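Lombricine kinase (Urechis caupo, PDB 3JPZ) catalyses the reversible transfer of a phosphoryl group between ATP and the guanidino compound lombricine, as a member of the phosphagen kinase family. Local coordinates at residues 159-164 / 204-209; 179-184 / 213-218; 281-286 / 320-325. All blocks are in the same frame, centred on the assembly; numbering follows the deposited sequence. Where two conformers were deposited one is given.

Contact 1: 159-164 / 204-209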
loop_
_atom_site.group_PDB
_atom_site.type_symbol
_atom_site.label_atom_id
_atom_site.label_comp_id
_atom_site.label_asym_id
_atom_site.label_seq_id
_atom_site.Cartn_x
_atom_site.Cartn_y
_atom_site.Cartn_z
ATOM N N THR A 159 -9.103 -23.905 18.986
ATOM C CA THR A 159 -9.855 -22.673 19.120
ATOM C C THR A 159 -9.464 -21.702 18.013
ATOM O O THR A 159 -8.339 -21.742 17.503
ATOM C CB THR A 159 -9.606 -22.021 20.496
ATOM O OG1 THR A 159 -8.383 -21.278 20.471
ATOM C CG2 THR A 159 -9.526 -23.082 21.581
ATOM N N TYR A 160 -10.404 -20.844 17.626
ATOM C CA TYR A 160 -10.127 -19.805 16.649
ATOM C C TYR A 160 -9.976 -18.464 17.342
ATOM O O TYR A 160 -10.813 -18.067 18.152
ATOM C CB TYR A 160 -11.224 -19.726 15.590
ATOM C CG TYR A 160 -10.946 -18.676 14.538
ATOM C CD1 TYR A 160 -9.724 -18.636 13.879
ATOM C CD2 TYR A 160 -11.900 -17.729 14.205
ATOM C CE1 TYR A 160 -9.461 -17.682 12.925
ATOM C CE2 TYR A 160 -11.652 -16.775 13.244
ATOM C CZ TYR A 160 -10.431 -16.752 12.607
ATOM O OH TYR A 160 -10.180 -15.797 11.652
ATOM N N TYR A 161 -8.891 -17.780 17.009
ATOM C CA TYR A 161 -8.556 -16.493 17.595
ATOM C C TYR A 161 -8.606 -15.433 16.510
ATOM O O TYR A 161 -7.650 -15.275 15.751
ATOM C CB TYR A 161 -7.145 -16.510 18.183
ATOM C CG TYR A 161 -6.982 -17.361 19.416
ATOM C CD1 TYR A 161 -6.372 -18.609 19.347
ATOM C CD2 TYR A 161 -7.421 -16.913 20.654
ATOM C CE1 TYR A 161 -6.215 -19.388 20.475
ATOM C CE2 TYR A 161 -7.271 -17.684 21.785
ATOM C CZ TYR A 161 -6.668 -18.921 21.692
ATOM O OH TYR A 161 -6.517 -19.691 22.821
ATOM N N PRO A 162 -9.724 -14.707 16.424
ATOM C CA PRO A 162 -9.816 -13.582 15.491
ATOM C C PRO A 162 -8.789 -12.503 15.813
ATOM O O PRO A 162 -8.654 -12.119 16.969
ATOM C CB PRO A 162 -11.231 -13.038 15.731
ATOM C CG PRO A 162 -11.979 -14.144 16.391
ATOM C CD PRO A 162 -10.973 -14.920 17.175
ATOM N N LEU A 163 -8.073 -12.018 14.808
ATOM C CA LEU A 163 -7.238 -10.835 14.986
ATOM C C LEU A 163 -8.095 -9.647 15.442
ATOM O O LEU A 163 -7.654 -8.816 16.239
ATOM C CB LEU A 163 -6.505 -10.488 13.685
ATOM C CG LEU A 163 -5.421 -11.465 13.223
ATOM C CD1 LEU A 163 -4.345 -10.729 12.439
ATOM C CD2 LEU A 163 -4.799 -12.197 14.403
ATOM N N SER A 164 -9.329 -9.590 14.946
ATOM C CA SER A 164 -10.223 -8.458 15.197
ATOM C C SER A 164 -10.721 -8.387 16.635
ATOM O O SER A 164 -11.199 -7.344 17.080
ATOM C CB SER A 164 -11.432 -8.515 14.256
ATOM O OG SER A 164 -11.050 -8.246 12.919
ATOM N N ILE A 204 -6.123 -16.650 13.745
ATOM C CA ILE A 204 -5.228 -17.746 14.030
ATOM C C ILE A 204 -6.016 -18.835 14.725
ATOM O O ILE A 204 -6.632 -18.598 15.759
ATOM C CB ILE A 204 -4.101 -17.296 14.961
ATOM C CG1 ILE A 204 -3.309 -16.150 14.320
ATOM C CG2 ILE A 204 -3.203 -18.473 15.298
ATOM C CD1 ILE A 204 -2.408 -15.410 15.290
ATOM N N TRP A 205 -6.010 -20.025 14.143
ATOM C CA TRP A 205 -6.596 -21.196 14.769
ATOM C C TRP A 205 -5.468 -22.158 15.072
ATOM O O TRP A 205 -4.463 -22.179 14.368
ATOM C CB TRP A 205 -7.594 -21.859 13.825
ATOM C CG TRP A 205 -8.285 -23.071 14.390
ATOM C CD1 TRP A 205 -9.515 -23.107 14.986
ATOM C CD2 TRP A 205 -7.800 -24.421 14.396
ATOM N NE1 TRP A 205 -9.820 -24.391 15.364
ATOM C CE2 TRP A 205 -8.786 -25.216 15.013
ATOM C CE3 TRP A 205 -6.627 -25.033 13.940
ATOM C CZ2 TRP A 205 -8.633 -26.585 15.190
ATOM C CZ3 TRP A 205 -6.481 -26.390 14.116
ATOM C CH2 TRP A 205 -7.476 -27.153 14.736
ATOM N N HIS A 206 -5.617 -22.938 16.131
ATOM C CA HIS A 206 -4.718 -24.057 16.356
ATOM C C HIS A 206 -5.345 -25.045 17.312
ATOM O O HIS A 206 -6.254 -24.703 18.071
ATOM C CB HIS A 206 -3.351 -23.589 16.874
ATOM C CG HIS A 206 -3.376 -23.042 18.267
ATOM N ND1 HIS A 206 -3.321 -23.845 19.383
ATOM C CD2 HIS A 206 -3.425 -21.768 18.722
ATOM C CE1 HIS A 206 -3.346 -23.092 20.469
ATOM N NE2 HIS A 206 -3.410 -21.827 20.094
ATOM N N ASN A 207 -4.857 -26.278 17.267
ATOM C CA ASN A 207 -5.329 -27.310 18.169
ATOM C C ASN A 207 -4.712 -27.139 19.546
ATOM O O ASN A 207 -3.786 -26.349 19.730
ATOM C CB ASN A 207 -5.006 -28.700 17.614
ATOM C CG ASN A 207 -3.518 -28.929 17.430
ATOM O OD1 ASN A 207 -2.689 -28.096 17.805
ATOM N ND2 ASN A 207 -3.173 -30.066 16.846
ATOM N N ASN A 208 -5.224 -27.896 20.506
ATOM C CA ASN A 208 -4.794 -27.786 21.892
ATOM C C ASN A 208 -3.330 -28.164 22.110
ATOM O O ASN A 208 -2.657 -27.577 22.958
ATOM C CB ASN A 208 -5.698 -28.650 22.765
ATOM C CG ASN A 208 -7.147 -28.219 22.690
ATOM O OD1 ASN A 208 -7.447 -27.131 22.206
ATOM N ND2 ASN A 208 -8.051 -29.069 23.161
ATOM N N GLU A 209 -2.837 -29.134 21.346
ATOM C CA GLU A 209 -1.460 -29.600 21.503
ATOM C C GLU A 209 -0.465 -28.602 20.927
ATOM O O GLU A 209 0.729 -28.667 21.224
ATOM C CB GLU A 209 -1.264 -30.970 20.845
ATOM C CG GLU A 209 -1.873 -32.131 21.626
ATOM C CD GLU A 209 -1.479 -33.489 21.068
ATOM O OE1 GLU A 209 -0.265 -33.786 21.010
ATOM O OE2 GLU A 209 -2.386 -34.264 20.693
#
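An outer strand of the large antiparallel sheet in the catalytic domain of this phosphagen kinase is zipped to its neighbour here: Thr159, Tyr160 and Tyr161 face His206, Trp205 and Ile204. Thr159–His206 and Tyr161–Ile204 are hydrogen-bonded pairs, with Tyr160–Trp205 a non-hydrogen-bonded pair between them. The bond from Tyr161 N to Ile204 O is short at 2.7 Å, whereas that from His206 N to Thr159 O is longer at 3.3 Å. Side chains alternate between the faces. On one, Trp205 has CG anti to its backbone N (chi1 -179°), which swings the indole back across the neighbouring strand. Thr159 O consequently sits over an indole face, 3.1 Å from Trp205 CD1, and Tyr160 CB meets the indole edge, 3.8 Å from the same CD1. A broad aromatic suits this place because it spans two strands and covers their backbone. On the other face, Tyr161 and His206 have nearly parallel rings (25°) slid so far apart that they barely overlap; Tyr161 CE1 lies 3.7 Å from His206 NE2. His206 is steadied from its far side, where ND1 donates to Asn207 O at 2.6 Å. Helix 135-149 covers the Tyr160 and Trp205 face, with Glu142 taking the Tyr160 hydroxyl in a hydrogen bond, while helix 168-176 packs on Tyr161, Ile204 and His206, and strand 212-216 continues the sheet beyond Trp205.

Contact 2: 179-184 / 213-218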
loop_
_atom_site.group_PDB
_atom_site.type_symbol
_atom_site.label_atom_id
_atom_site.label_comp_id
_atom_site.label_asym_id
_atom_site.label_seq_id
_atom_site.Cartn_x
_atom_site.Cartn_y
_atom_site.Cartn_z
ATOM N N PHE A 179 3.001 -18.328 16.995
ATOM C CA PHE A 179 1.815 -18.574 16.177
ATOM C C PHE A 179 1.222 -17.298 15.589
ATOM O O PHE A 179 0.221 -17.345 14.879
ATOM C CB PHE A 179 0.714 -19.218 17.024
ATOM C CG PHE A 179 0.912 -20.676 17.297
ATOM C CD1 PHE A 179 1.936 -21.388 16.700
ATOM C CD2 PHE A 179 0.035 -21.346 18.132
ATOM C CE1 PHE A 179 2.097 -22.737 16.956
ATOM C CE2 PHE A 179 0.189 -22.694 18.386
ATOM C CZ PHE A 179 1.218 -23.389 17.799
ATOM N N LEU A 180 1.804 -16.152 15.908
ATOM C CA LEU A 180 1.205 -14.895 15.497
ATOM C C LEU A 180 1.687 -14.454 14.130
ATOM O O LEU A 180 2.848 -14.651 13.777
ATOM C CB LEU A 180 1.525 -13.791 16.506
ATOM C CG LEU A 180 0.750 -12.496 16.270
ATOM C CD1 LEU A 180 -0.641 -12.598 16.876
ATOM C CD2 LEU A 180 1.503 -11.300 16.834
ATOM N N PHE A 181 0.783 -13.855 13.364
ATOM C CA PHE A 181 1.167 -13.131 12.160
ATOM C C PHE A 181 0.717 -11.677 12.270
ATOM O O PHE A 181 -0.278 -11.365 12.932
ATOM C CB PHE A 181 0.618 -13.797 10.894
ATOM C CG PHE A 181 -0.892 -13.804 10.792
ATOM C CD1 PHE A 181 -1.556 -12.776 10.157
ATOM C CD2 PHE A 181 -1.632 -14.860 11.297
ATOM C CE1 PHE A 181 -2.942 -12.786 10.040
ATOM C CE2 PHE A 181 -3.013 -14.883 11.177
ATOM C CZ PHE A 181 -3.669 -13.844 10.553
ATOM N N GLN A 182 1.471 -10.796 11.622
ATOM C CA GLN A 182 1.270 -9.357 11.711
ATOM C C GLN A 182 0.781 -8.856 10.360
ATOM O O GLN A 182 0.831 -9.583 9.375
ATOM C CB GLN A 182 2.595 -8.666 12.036
ATOM C CG GLN A 182 3.366 -9.263 13.204
ATOM C CD GLN A 182 3.039 -8.587 14.518
ATOM O OE1 GLN A 182 1.879 -8.520 14.924
ATOM N NE2 GLN A 182 4.066 -8.080 15.192
ATOM N N LYS A 183 0.317 -7.613 10.299
ATOM C CA LYS A 183 0.015 -7.020 9.008
ATOM C C LYS A 183 1.269 -7.119 8.140
ATOM O O LYS A 183 2.347 -6.675 8.529
ATOM C CB LYS A 183 -0.435 -5.564 9.154
ATOM C CG LYS A 183 -0.936 -4.947 7.840
ATOM C CD LYS A 183 -1.759 -3.681 8.060
ATOM C CE LYS A 183 -2.061 -2.957 6.743
ATOM N NZ LYS A 183 -2.588 -1.577 6.958
ATOM N N PRO A 184 1.147 -7.748 6.974
ATOM C CA PRO A 184 2.341 -7.834 6.128
ATOM C C PRO A 184 2.765 -6.472 5.589
ATOM O O PRO A 184 1.924 -5.614 5.345
ATOM C CB PRO A 184 1.908 -8.772 5.008
ATOM C CG PRO A 184 0.800 -9.586 5.605
ATOM C CD PRO A 184 0.087 -8.668 6.542
ATOM N N LEU A 213 -1.526 -25.561 13.175
ATOM C CA LEU A 213 -1.746 -24.124 13.227
ATOM C C LEU A 213 -2.364 -23.654 11.919
ATOM O O LEU A 213 -1.961 -24.066 10.847
ATOM C CB LEU A 213 -0.422 -23.406 13.474
ATOM C CG LEU A 213 -0.396 -21.898 13.214
ATOM C CD1 LEU A 213 -1.205 -21.137 14.267
ATOM C CD2 LEU A 213 1.056 -21.431 13.185
ATOM N N ILE A 214 -3.347 -22.776 12.018
ATOM C CA ILE A 214 -4.093 -22.331 10.860
ATOM C C ILE A 214 -4.100 -20.813 10.867
ATOM O O ILE A 214 -4.512 -20.206 11.846
ATOM C CB ILE A 214 -5.542 -22.857 10.921
ATOM C CG1 ILE A 214 -5.558 -24.390 10.872
ATOM C CG2 ILE A 214 -6.403 -22.254 9.815
ATOM C CD1 ILE A 214 -5.083 -24.982 9.563
ATOM N N TRP A 215 -3.604 -20.195 9.803
ATOM C CA TRP A 215 -3.751 -18.748 9.625
ATOM C C TRP A 215 -4.768 -18.492 8.535
ATOM O O TRP A 215 -4.667 -19.042 7.443
ATOM C CB TRP A 215 -2.461 -18.077 9.189
ATOM C CG TRP A 215 -1.397 -17.998 10.203
ATOM C CD1 TRP A 215 -1.493 -18.288 11.524
ATOM C CD2 TRP A 215 -0.061 -17.553 9.979
ATOM N NE1 TRP A 215 -0.285 -18.067 12.142
ATOM C CE2 TRP A 215 0.610 -17.610 11.211
ATOM C CE3 TRP A 215 0.636 -17.104 8.850
ATOM C CZ2 TRP A 215 1.954 -17.245 11.349
ATOM C CZ3 TRP A 215 1.973 -16.745 8.990
ATOM C CH2 TRP A 215 2.612 -16.814 10.232
ATOM N N ILE A 216 -5.727 -17.634 8.821
ATOM C CA ILE A 216 -6.725 -17.274 7.835
ATOM C C ILE A 216 -6.478 -15.857 7.332
ATOM O O ILE A 216 -6.327 -14.916 8.112
ATOM C CB ILE A 216 -8.148 -17.406 8.409
ATOM C CG1 ILE A 216 -8.407 -18.854 8.827
ATOM C CG2 ILE A 216 -9.191 -16.956 7.385
ATOM C CD1 ILE A 216 -9.778 -19.092 9.389
ATOM N N ASN A 217 -6.400 -15.730 6.014
ATOM C CA ASN A 217 -6.430 -14.443 5.347
ATOM C C ASN A 217 -5.216 -13.577 5.667
ATOM O O ASN A 217 -5.298 -12.355 5.664
ATOM C CB ASN A 217 -7.761 -13.728 5.636
ATOM C CG ASN A 217 -8.919 -14.318 4.828
ATOM O OD1 ASN A 217 -8.733 -14.750 3.693
ATOM N ND2 ASN A 217 -10.105 -14.351 5.411
ATOM N N GLU A 218 -4.086 -14.222 5.937
ATOM C CA GLU A 218 -2.807 -13.528 5.894
ATOM C C GLU A 218 -2.409 -13.410 4.421
ATOM O O GLU A 218 -2.896 -12.532 3.710
ATOM C CB GLU A 218 -1.740 -14.270 6.698
ATOM C CG GLU A 218 -0.480 -13.456 6.918
ATOM C CD GLU A 218 0.781 -14.191 6.522
ATOM O OE1 GLU A 218 0.684 -15.272 5.897
ATOM O OE2 GLU A 218 1.873 -13.671 6.821
HETATM O O HOH W 1 2.294 -11.439 8.023
#
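Phe181 touches both Trp215 and Glu218: its CD2 edge meets the face of the indole in an edge-to-face pair, while Glu218 CB and CG lie over a face of its ring. A loop following helix 168-176 is thereby laid across strand 212-216 of the catalytic domain's antiparallel sheet. The planes of Phe181 and Trp215 are inclined by 50°, and Phe181 CD2 comes within 3.3 Å of Trp215 CG. The Phe181 torsion (chi1 64°), with CG between the backbone N and the carbonyl carbon, brings this CD2 edge to the indole face. Phe181 CB makes its own CH-pi contact irrespective of that torsion, standing 3.5 Å from the centroid of the six-membered ring of Trp215 and almost on its normal. At the indole edge, Trp215 NE1 donates to Phe179 O at 2.9 Å, approaching from above the carbonyl plane with an N-H...O angle of 145°. Tryptophan suits the site because it offers both a broad apolar face and one N-H to satisfy a loop carbonyl. Farther along, Leu213 CD1 covers a face of the Phe179 ring, 4.1 Å from its centroid, while Leu213 CD2 touches Phe179 CD1. Glutamate serves two ends: methylenes for Phe181, and a carboxylate turned toward Arg223, an ADP-binding residue with which Glu218 OE1 makes a long, weak ion pair. Its other oxygen is joined to the loop through one water, which donates to Glu218 OE2 at 2.6 Å and to Gln182 O at 2.7 Å.

Contact 3: 281-286 / 320-325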
loop_
_atom_site.group_PDB
_atom_site.type_symbol
_atom_site.label_atom_id
_atom_site.label_comp_id
_atom_site.label_asym_id
_atom_site.label_seq_id
_atom_site.Cartn_x
_atom_site.Cartn_y
_atom_site.Cartn_z
ATOM N N SER A 281 10.258 -28.347 6.684
ATOM C CA SER A 281 11.481 -27.851 7.289
ATOM C C SER A 281 11.796 -28.613 8.560
ATOM O O SER A 281 10.915 -29.224 9.170
ATOM C CB SER A 281 11.342 -26.361 7.606
ATOM O OG SER A 281 10.249 -26.135 8.476
ATOM N N VAL A 282 13.067 -28.592 8.939
ATOM C CA VAL A 282 13.478 -28.988 10.265
ATOM C C VAL A 282 14.363 -27.875 10.783
ATOM O O VAL A 282 14.909 -27.087 10.008
ATOM C CB VAL A 282 14.334 -30.264 10.293
ATOM C CG1 VAL A 282 13.639 -31.412 9.623
ATOM C CG2 VAL A 282 15.708 -29.988 9.669
ATOM N N HIS A 283 14.510 -27.805 12.093
ATOM C CA HIS A 283 15.612 -27.067 12.673
ATOM C C HIS A 283 16.650 -28.114 12.981
ATOM O O HIS A 283 16.356 -29.074 13.672
ATOM C CB HIS A 283 15.165 -26.353 13.942
ATOM C CG HIS A 283 14.456 -25.067 13.680
ATOM N ND1 HIS A 283 14.208 -24.141 14.668
ATOM C CD2 HIS A 283 13.967 -24.538 12.536
ATOM C CE1 HIS A 283 13.584 -23.101 14.146
ATOM N NE2 HIS A 283 13.429 -23.316 12.853
ATOM N N VAL A 284 17.856 -27.959 12.453
ATOM C CA VAL A 284 18.877 -28.976 12.662
ATOM C C VAL A 284 20.223 -28.364 13.019
ATOM O O VAL A 284 20.695 -27.424 12.374
ATOM C CB VAL A 284 19.008 -29.913 11.433
ATOM C CG1 VAL A 284 19.248 -29.117 10.168
ATOM C CG2 VAL A 284 20.113 -30.943 11.665
ATOM N N GLN A 285 20.832 -28.912 14.064
ATOM C CA GLN A 285 22.106 -28.423 14.558
ATOM C C GLN A 285 23.270 -29.023 13.775
ATOM O O GLN A 285 23.388 -30.242 13.650
ATOM C CB GLN A 285 22.235 -28.764 16.039
ATOM C CG GLN A 285 23.345 -28.020 16.760
ATOM C CD GLN A 285 23.243 -28.169 18.258
ATOM O OE1 GLN A 285 23.393 -27.199 19.000
ATOM N NE2 GLN A 285 22.968 -29.383 18.711
ATOM N N LEU A 286 24.138 -28.151 13.267
ATOM C CA LEU A 286 25.250 -28.551 12.428
ATOM C C LEU A 286 26.510 -27.799 12.831
ATOM O O LEU A 286 26.993 -26.945 12.098
ATOM C CB LEU A 286 24.927 -28.238 10.969
ATOM C CG LEU A 286 23.659 -28.887 10.412
ATOM C CD1 LEU A 286 23.328 -28.314 9.044
ATOM C CD2 LEU A 286 23.827 -30.396 10.347
ATOM N N VAL A 320 22.062 -24.027 14.755
ATOM C CA VAL A 320 20.812 -24.643 14.331
ATOM C C VAL A 320 20.263 -23.889 13.119
ATOM O O VAL A 320 19.964 -22.696 13.193
ATOM C CB VAL A 320 19.760 -24.623 15.437
ATOM C CG1 VAL A 320 18.458 -25.243 14.933
ATOM C CG2 VAL A 320 20.277 -25.363 16.684
ATOM N N TYR A 321 20.158 -24.586 12.002
ATOM C CA TYR A 321 19.652 -23.990 10.781
ATOM C C TYR A 321 18.262 -24.499 10.454
ATOM O O TYR A 321 17.942 -25.663 10.668
ATOM C CB TYR A 321 20.579 -24.301 9.626
ATOM C CG TYR A 321 21.935 -23.698 9.788
ATOM C CD1 TYR A 321 22.903 -24.317 10.562
ATOM C CD2 TYR A 321 22.250 -22.503 9.178
ATOM C CE1 TYR A 321 24.146 -23.763 10.712
ATOM C CE2 TYR A 321 23.486 -21.939 9.328
ATOM C CZ TYR A 321 24.432 -22.576 10.088
ATOM O OH TYR A 321 25.669 -22.008 10.231
ATOM N N ASP A 322 17.440 -23.604 9.936
ATOM C CA ASP A 322 16.191 -24.001 9.346
ATOM C C ASP A 322 16.481 -24.483 7.933
ATOM O O ASP A 322 16.963 -23.731 7.087
ATOM C CB ASP A 322 15.218 -22.837 9.312
ATOM C CG ASP A 322 13.905 -23.215 8.683
ATOM O OD1 ASP A 322 13.901 -23.590 7.487
ATOM O OD2 ASP A 322 12.883 -23.158 9.389
ATOM N N ILE A 323 16.194 -25.752 7.703
ATOM C CA ILE A 323 16.487 -26.403 6.442
ATOM C C ILE A 323 15.162 -26.877 5.879
ATOM O O ILE A 323 14.366 -27.511 6.574
ATOM C CB ILE A 323 17.449 -27.563 6.651
ATOM C CG1 ILE A 323 18.796 -27.021 7.137
ATOM C CG2 ILE A 323 17.616 -28.380 5.373
ATOM C CD1 ILE A 323 19.687 -26.484 6.054
ATOM N N SER A 324 14.939 -26.569 4.609
ATOM C CA SER A 324 13.666 -26.846 3.970
ATOM C C SER A 324 13.888 -27.288 2.534
ATOM O O SER A 324 14.987 -27.154 1.992
ATOM C CB SER A 324 12.783 -25.599 3.994
ATOM O OG SER A 324 13.451 -24.494 3.407
ATOM N N ASN A 325 12.848 -27.833 1.922
ATOM C CA ASN A 325 12.901 -28.101 0.504
ATOM C C ASN A 325 12.846 -26.764 -0.211
ATOM O O ASN A 325 12.180 -25.835 0.250
ATOM C CB ASN A 325 11.764 -29.019 0.066
ATOM C CG ASN A 325 10.412 -28.502 0.475
ATOM O OD1 ASN A 325 10.130 -28.342 1.653
ATOM N ND2 ASN A 325 9.557 -28.258 -0.501
HETATM O O HOH W 2 11.461 -25.622 10.633
HETATM O O HOH W 3 12.223 -21.346 11.457
#
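Strands 281-285 and 320-325 run antiparallel, their axes 4.3 Å apart at the closest and their directions 151° apart. Val282–Ile323 and Val284–Tyr321 are the hydrogen-bonded pairs, each closed by two N-H...O bonds, such as that from Val282 N to Ile323 O at 2.9 Å; Ser281–Ser324, His283–Asp322 and Gln285–Val320 alternate with them. The residues of the latter pairs share one face, and its chemistry is largely polar. His283 meets Asp322 edge-on, OD2 lying near the ring plane, but the 3.5 Å from His283 NE2 to Asp322 OD2 is spanned by a water, 2.7 Å from that NE2, which donates to OD2. Asp322 extends with CG anti to its backbone N (chi1 179°), and its OD1 forms a salt bridge with Arg279. Ser281 and Arg279 bind ADP, and His283 is a predicted ATP-binding residue, so the Ser281–His283 end of this face probably lines the nucleotide site. Val320 CG1 packs against His283 CB at 3.6 Å. The opposite face is apolar: beta-branched Val284 and Ile323 meet through their CG1 atoms at 3.7 Å, and Leu286 CD1 reaches Tyr321 CD1 at 4.3 Å. Helix 333-355 packs against Val282 and Leu286 there, Phe295 meets the Tyr321 ring edge-to-face, and strands 113-122 and 304-307 flank the pair in the sheet.

All three contacts involve the same antiparallel sheet of the catalytic domain. Contacts 1 and 2 adjoin: their strands 203-207 and 212-216 are neighbours, Trp205 O probably accepts a hydrogen bond from Ile214 N, and Ile204 CG1 packs on Phe181. Contact 3 stands apart, its centre about 26 Å from that of contact 1 and about 22 Å from that of contact 2. It is also the most buried, whereas the other two are partly buried. Contacts 1 and 3 are strand pairings held by backbone bonds; contact 2 relies on side chains: aromatic and CH-pi packing, one indole N-H and a bridging water. Contact 1 is aromatic on both faces, while contact 3 separates an apolar face from a polar one with bridging water, probably part of the nucleotide site at one end.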